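Local coordinates for ABC transporter binding protein AcbH (Actinoplanes, PDB 3OO8) that serves as the extracellular solute-binding component of an ABC transporter, with an exclusive preference for beta-D-galactopyranose, at residues 91-96 with 375-380; 192-197 with 208-213. The protein carries 2 engineered substitutions. All blocks are in the same frame, centred on the assembly; numbering follows the deposited sequence.

Contact 1 (91-96 with 375-380)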
loop_
_atom_site.group_PDB
_atom_site.type_symbol
_atom_site.label_atom_id
_atom_site.label_comp_id
_atom_site.label_asym_id
_atom_site.label_seq_id
_atom_site.Cartn_x
_atom_site.Cartn_y
_atom_site.Cartn_z
ATOM N N GLY A 91 -3.045 7.137 -5.595
ATOM C CA GLY A 91 -2.106 6.614 -6.589
ATOM C C GLY A 91 -2.251 7.255 -7.943
ATOM O O GLY A 91 -2.782 8.380 -8.080
ATOM N N TYR A 92 -1.709 6.543 -8.938
ATOM C CA TYR A 92 -1.643 7.071 -10.290
ATOM C C TYR A 92 -2.999 7.435 -10.869
ATOM O O TYR A 92 -3.167 8.530 -11.414
ATOM C CB TYR A 92 -0.947 6.040 -11.182
ATOM C CG TYR A 92 -0.640 6.561 -12.571
ATOM C CD1 TYR A 92 0.634 7.056 -12.867
ATOM C CD2 TYR A 92 -1.619 6.602 -13.552
ATOM C CE1 TYR A 92 0.952 7.528 -14.140
ATOM C CE2 TYR A 92 -1.324 7.100 -14.826
ATOM C CZ TYR A 92 -0.039 7.551 -15.103
ATOM O OH TYR A 92 0.252 8.047 -16.368
ATOM N N ARG A 93 -3.958 6.530 -10.730
ATOM C CA ARG A 93 -5.284 6.745 -11.335
ATOM C C ARG A 93 -6.042 7.917 -10.706
ATOM O O ARG A 93 -6.663 8.737 -11.419
ATOM C CB ARG A 93 -6.063 5.445 -11.355
ATOM C CG ARG A 93 -5.446 4.473 -12.353
ATOM C CD ARG A 93 -6.481 3.553 -12.931
ATOM N NE ARG A 93 -6.624 2.343 -12.124
ATOM C CZ ARG A 93 -7.493 1.378 -12.397
ATOM N NH1 ARG A 93 -7.548 0.298 -11.624
ATOM N NH2 ARG A 93 -8.307 1.504 -13.441
ATOM N N LEU A 94 -5.940 8.062 -9.383
ATOM C CA LEU A 94 -6.552 9.222 -8.730
ATOM C C LEU A 94 -6.028 10.476 -9.411
ATOM O O LEU A 94 -6.798 11.378 -9.773
ATOM C CB LEU A 94 -6.136 9.295 -7.254
ATOM C CG LEU A 94 -6.552 10.567 -6.486
ATOM C CD1 LEU A 94 -8.083 10.607 -6.379
ATOM C CD2 LEU A 94 -5.944 10.572 -5.071
ATOM N N GLN A 95 -4.704 10.562 -9.545
ATOM C CA GLN A 95 -4.132 11.767 -10.146
ATOM C C GLN A 95 -4.488 11.918 -11.626
ATOM O O GLN A 95 -4.657 13.043 -12.100
ATOM C CB GLN A 95 -2.621 11.851 -9.898
ATOM C CG GLN A 95 -2.296 11.970 -8.396
ATOM C CD GLN A 95 -0.898 12.393 -8.110
ATOM O OE1 GLN A 95 0.040 11.925 -8.751
ATOM N NE2 GLN A 95 -0.736 13.315 -7.157
ATOM N N PHE A 96 -4.614 10.797 -12.327
ATOM C CA PHE A 96 -4.983 10.801 -13.747
ATOM C C PHE A 96 -6.404 11.352 -13.898
ATOM O O PHE A 96 -6.637 12.254 -14.707
ATOM C CB PHE A 96 -4.915 9.384 -14.327
ATOM C CG PHE A 96 -5.227 9.309 -15.798
ATOM C CD1 PHE A 96 -4.231 9.552 -16.736
ATOM C CD2 PHE A 96 -6.498 9.002 -16.235
ATOM C CE1 PHE A 96 -4.504 9.498 -18.093
ATOM C CE2 PHE A 96 -6.783 8.925 -17.602
ATOM C CZ PHE A 96 -5.781 9.184 -18.526
ATOM N N THR A 375 1.808 3.172 -10.471
ATOM C CA THR A 375 2.015 3.284 -11.918
ATOM C C THR A 375 0.750 2.785 -12.601
ATOM O O THR A 375 -0.229 2.401 -11.937
ATOM C CB THR A 375 3.284 2.514 -12.406
ATOM O OG1 THR A 375 3.582 2.903 -13.759
ATOM C CG2 THR A 375 3.105 0.998 -12.330
ATOM N N VAL A 376 0.723 2.815 -13.929
ATOM C CA VAL A 376 -0.442 2.238 -14.588
ATOM C C VAL A 376 -0.408 0.719 -14.604
ATOM O O VAL A 376 0.659 0.098 -14.590
ATOM C CB VAL A 376 -0.682 2.787 -16.002
ATOM C CG1 VAL A 376 -0.558 4.307 -16.019
ATOM C CG2 VAL A 376 0.284 2.172 -16.967
ATOM N N PRO A 377 -1.586 0.089 -14.625
ATOM C CA PRO A 377 -1.610 -1.360 -14.559
ATOM C C PRO A 377 -0.734 -2.090 -15.572
ATOM O O PRO A 377 -0.080 -3.077 -15.219
ATOM C CB PRO A 377 -3.091 -1.681 -14.750
ATOM C CG PRO A 377 -3.767 -0.508 -14.073
ATOM C CD PRO A 377 -2.933 0.679 -14.440
ATOM N N ASP A 378 -0.768 -1.656 -16.827
ATOM C CA ASP A 378 0.031 -2.256 -17.886
ATOM C C ASP A 378 1.530 -2.217 -17.515
ATOM O O ASP A 378 2.269 -3.167 -17.826
ATOM C CB ASP A 378 -0.171 -1.508 -19.212
ATOM C CG ASP A 378 -1.434 -1.934 -19.970
ATOM O OD1 ASP A 378 -2.140 -2.872 -19.560
ATOM O OD2 ASP A 378 -1.706 -1.271 -20.989
ATOM N N MET A 379 1.969 -1.137 -16.868
ATOM C CA MET A 379 3.404 -0.993 -16.512
ATOM C C MET A 379 3.754 -1.921 -15.355
ATOM O O MET A 379 4.742 -2.642 -15.405
ATOM C CB MET A 379 3.757 0.464 -16.200
ATOM C CG MET A 379 5.287 0.739 -16.075
ATOM S SD MET A 379 6.224 0.394 -17.591
ATOM C CE MET A 379 7.305 -0.969 -17.105
ATOM N N ALA A 380 2.942 -1.917 -14.298
ATOM C CA ALA A 380 3.178 -2.900 -13.229
ATOM C C ALA A 380 3.148 -4.341 -13.707
ATOM O O ALA A 380 3.958 -5.161 -13.256
ATOM C CB ALA A 380 2.170 -2.692 -12.098
#

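Contact 2 (192-197 with 208-213)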
loop_
_atom_site.group_PDB
_atom_site.type_symbol
_atom_site.label_atom_id
_atom_site.label_comp_id
_atom_site.label_asym_id
_atom_site.label_seq_id
_atom_site.Cartn_x
_atom_site.Cartn_y
_atom_site.Cartn_z
ATOM N N GLY A 192 7.004 -5.517 -4.291
ATOM C CA GLY A 192 7.228 -4.820 -3.009
ATOM C C GLY A 192 8.703 -4.674 -2.681
ATOM O O GLY A 192 9.106 -3.735 -2.007
ATOM N N THR A 193 9.509 -5.667 -3.054
ATOM C CA THR A 193 10.944 -5.576 -2.822
ATOM C C THR A 193 11.561 -4.497 -3.737
ATOM O O THR A 193 12.421 -3.717 -3.299
ATOM C CB THR A 193 11.631 -6.942 -2.983
ATOM O OG1 THR A 193 11.240 -7.757 -1.869
ATOM C CG2 THR A 193 13.133 -6.765 -2.970
ATOM N N PHE A 194 11.130 -4.455 -4.995
ATOM C CA PHE A 194 11.600 -3.394 -5.883
ATOM C C PHE A 194 11.282 -2.027 -5.268
ATOM O O PHE A 194 12.169 -1.160 -5.135
ATOM C CB PHE A 194 11.002 -3.448 -7.297
ATOM C CG PHE A 194 11.491 -2.314 -8.154
ATOM C CD1 PHE A 194 12.660 -2.444 -8.913
ATOM C CD2 PHE A 194 10.835 -1.078 -8.137
ATOM C CE1 PHE A 194 13.140 -1.393 -9.648
ATOM C CE2 PHE A 194 11.335 0.005 -8.859
ATOM C CZ PHE A 194 12.481 -0.165 -9.624
ATOM N N ASP A 195 10.026 -1.863 -4.865
ATOM C CA ASP A 195 9.597 -0.591 -4.300
ATOM C C ASP A 195 10.425 -0.154 -3.106
ATOM O O ASP A 195 10.837 1.000 -3.010
ATOM C CB ASP A 195 8.148 -0.661 -3.842
ATOM C CG ASP A 195 7.165 -0.828 -4.980
ATOM O OD1 ASP A 195 7.480 -0.649 -6.181
ATOM O OD2 ASP A 195 5.987 -1.136 -4.582
ATOM N N ILE A 196 10.633 -1.053 -2.156
ATOM C CA ILE A 196 11.307 -0.648 -0.921
ATOM C C ILE A 196 12.798 -0.353 -1.155
ATOM O O ILE A 196 13.343 0.588 -0.550
ATOM C CB ILE A 196 11.055 -1.650 0.247
ATOM C CG1 ILE A 196 11.321 -1.020 1.619
ATOM C CG2 ILE A 196 11.842 -2.979 0.095
ATOM C CD1 ILE A 196 10.612 0.319 1.897
ATOM N N LEU A 197 13.464 -1.164 -1.983
ATOM C CA LEU A 197 14.863 -0.885 -2.356
ATOM C C LEU A 197 14.952 0.493 -3.018
ATOM O O LEU A 197 15.848 1.272 -2.686
ATOM C CB LEU A 197 15.407 -1.948 -3.290
ATOM C CG LEU A 197 15.581 -3.295 -2.602
ATOM C CD1 LEU A 197 16.053 -4.256 -3.658
ATOM C CD2 LEU A 197 16.652 -3.226 -1.500
ATOM N N ILE A 208 8.419 7.919 -7.409
ATOM C CA ILE A 208 7.201 8.369 -8.080
ATOM C C ILE A 208 7.493 8.833 -9.523
ATOM O O ILE A 208 6.716 8.532 -10.432
ATOM C CB ILE A 208 6.413 9.451 -7.255
ATOM C CG1 ILE A 208 6.068 8.922 -5.863
ATOM C CG2 ILE A 208 5.118 9.806 -7.958
ATOM C CD1 ILE A 208 5.301 7.565 -5.887
ATOM N N LYS A 209 8.620 9.514 -9.738
ATOM C CA LYS A 209 9.019 9.921 -11.096
ATOM C C LYS A 209 9.169 8.705 -11.981
ATOM O O LYS A 209 8.691 8.698 -13.130
ATOM C CB LYS A 209 10.315 10.720 -11.077
ATOM C CG LYS A 209 10.174 12.183 -10.646
ATOM C CD LYS A 209 11.560 12.812 -10.629
ATOM C CE LYS A 209 11.491 14.296 -10.366
ATOM N NZ LYS A 209 12.882 14.827 -10.287
ATOM N N LEU A 210 9.796 7.655 -11.438
ATOM C CA LEU A 210 9.968 6.428 -12.196
ATOM C C LEU A 210 8.603 5.811 -12.520
ATOM O O LEU A 210 8.348 5.383 -13.646
ATOM C CB LEU A 210 10.841 5.414 -11.435
ATOM C CG LEU A 210 11.149 4.100 -12.169
ATOM C CD1 LEU A 210 11.975 4.322 -13.439
ATOM C CD2 LEU A 210 11.840 3.079 -11.261
ATOM N N MET A 211 7.714 5.789 -11.520
ATOM C CA MET A 211 6.358 5.292 -11.731
ATOM C C MET A 211 5.623 6.042 -12.809
ATOM O O MET A 211 4.860 5.420 -13.538
ATOM C CB MET A 211 5.548 5.344 -10.438
ATOM C CG MET A 211 6.072 4.332 -9.414
ATOM S SD MET A 211 6.237 2.576 -9.743
ATOM C CE MET A 211 7.916 2.415 -10.329
ATOM N N LYS A 212 5.813 7.354 -12.861
ATOM C CA LYS A 212 5.138 8.205 -13.857
ATOM C C LYS A 212 5.890 8.251 -15.205
ATOM O O LYS A 212 5.405 8.844 -16.177
ATOM C CB LYS A 212 4.910 9.582 -13.287
ATOM C CG LYS A 212 3.879 9.606 -12.120
ATOM C CD LYS A 212 3.717 10.989 -11.564
ATOM C CE LYS A 212 2.658 11.033 -10.474
ATOM N NZ LYS A 212 1.301 10.536 -10.917
ATOM N N HIS A 213 7.007 7.528 -15.275
ATOM C CA HIS A 213 7.928 7.557 -16.427
ATOM C C HIS A 213 8.519 8.955 -16.721
ATOM O O HIS A 213 8.804 9.300 -17.882
ATOM C CB HIS A 213 7.291 6.943 -17.673
ATOM C CG HIS A 213 8.271 6.591 -18.746
ATOM N ND1 HIS A 213 9.377 5.797 -18.523
ATOM C CD2 HIS A 213 8.299 6.920 -20.058
ATOM C CE1 HIS A 213 10.057 5.665 -19.648
ATOM N NE2 HIS A 213 9.424 6.336 -20.595
#

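Contact 1 (91-96 with 375-380)
Tyr92 has CG anti to the backbone N (chi1 -172°), and Val376 has CG1 beside its backbone N (chi1 -46°); these two torsions lay the valine methyl over the phenol ring. The contact joins the N-terminal ends of two helices, 92-99 and 377-392, in the class 2 solute-binding-protein fold. Gly91 is the N-cap of the first helix and Val376 the N-cap of the second. Each starts its first turn by accepting a backbone bond: Gln95 N reaches Gly91 O at 3.3 Å, and Ala380 N reaches Val376 O at 3.1 Å.

The main interaction is a CH-pi contact. Val376 CG1 lies over one face of the Tyr92 ring, displaced toward the rim. The modelled spacing, 3.5 Å from CG1 to the centroid of the Tyr92 ring and 28° off the normal, is doubtful, because the same methyl is set closer to one ring carbon than is credible. The two side chains run side by side in the same direction. Nearer the backbone, Tyr92 CB is 3.8 Å from Thr375 O. A backbone hydrogen bond between Tyr92 and Arg373, a galactose-binding residue, adds a polar link, and Phe414 also touches the tyrosine. With an alanine at Tyr92, the Val376 methyl would probably lose its aromatic partner and a gap would open between the two helix starts.

Arg93 is itself a galactose-binding residue, although no galactose is bound here; a glycerol lies near its side chain. Its long side chain reaches toward the second helix. There Pro377 CG lies over one face of the guanidinium, 4.5 Å from Arg93 NE.

Contact 2 (192-197 with 208-213)
Met211 O probably accepts a hydrogen bond from Thr375 OG1, a link from helix 204-212 to the residue that follows helix 371-374. The side chain of the same methionine turns to helix 191-201. In this class 2 solute-binding-protein fold the two consecutive helices, with a two-residue connection, pack against each other. Helix 204-212 closes in a Schellman motif: His213 takes a positive phi of 60°, and His213 N bonds back to Leu210 O at 3.0 Å.

Across the contact the packing is wholly apolar and buried. Phe194 carries it. Its CG stands anti to the backbone N (chi1 179°), which sends the ring out toward the second helix. Leu210 CD2 meets the ring at its edge, near the ring plane, 3.7 Å from Phe194 CZ and 3.9 Å from Phe194 CE2. Met211 CE comes in obliquely, at 4.4 Å from Phe194 CE2, a looser approach. The phenylalanine and leucine side chains cross at a slant.

Other helices complete this core. Val225 and Val222 of helix 220-232 touch Phe194 and Leu210 respectively. Met371 touches both Phe194 and Met211, and its N makes a weak hydrogen bond to Asp195 OD2. The other carboxylate oxygen, Asp195 OD1, lies in the plane of the Phe194 ring at its edge, 3.9 Å from Phe194 CD2.

The segments follow one another as 91-96, 192-197, 208-213 and 375-380, so contact 2 is nested inside the loop closed by contact 1. Contact 1 joins distant parts of the chain, 279 residues apart; contact 2 joins neighbouring helices. Their centres are 12 Å apart. The two touch directly: Lys212 NZ lies 2.9 Å from Gln95 OE1 of helix 92-99, a probable hydrogen bond, and packs near the ring of Tyr92. Helix 371-374, which holds galactose-binding residues, leads into segment 375-380 and also meets contact 2. The pair therefore connects the surroundings of the sugar site to the packed pair of helices 191-201 and 204-212 beside it.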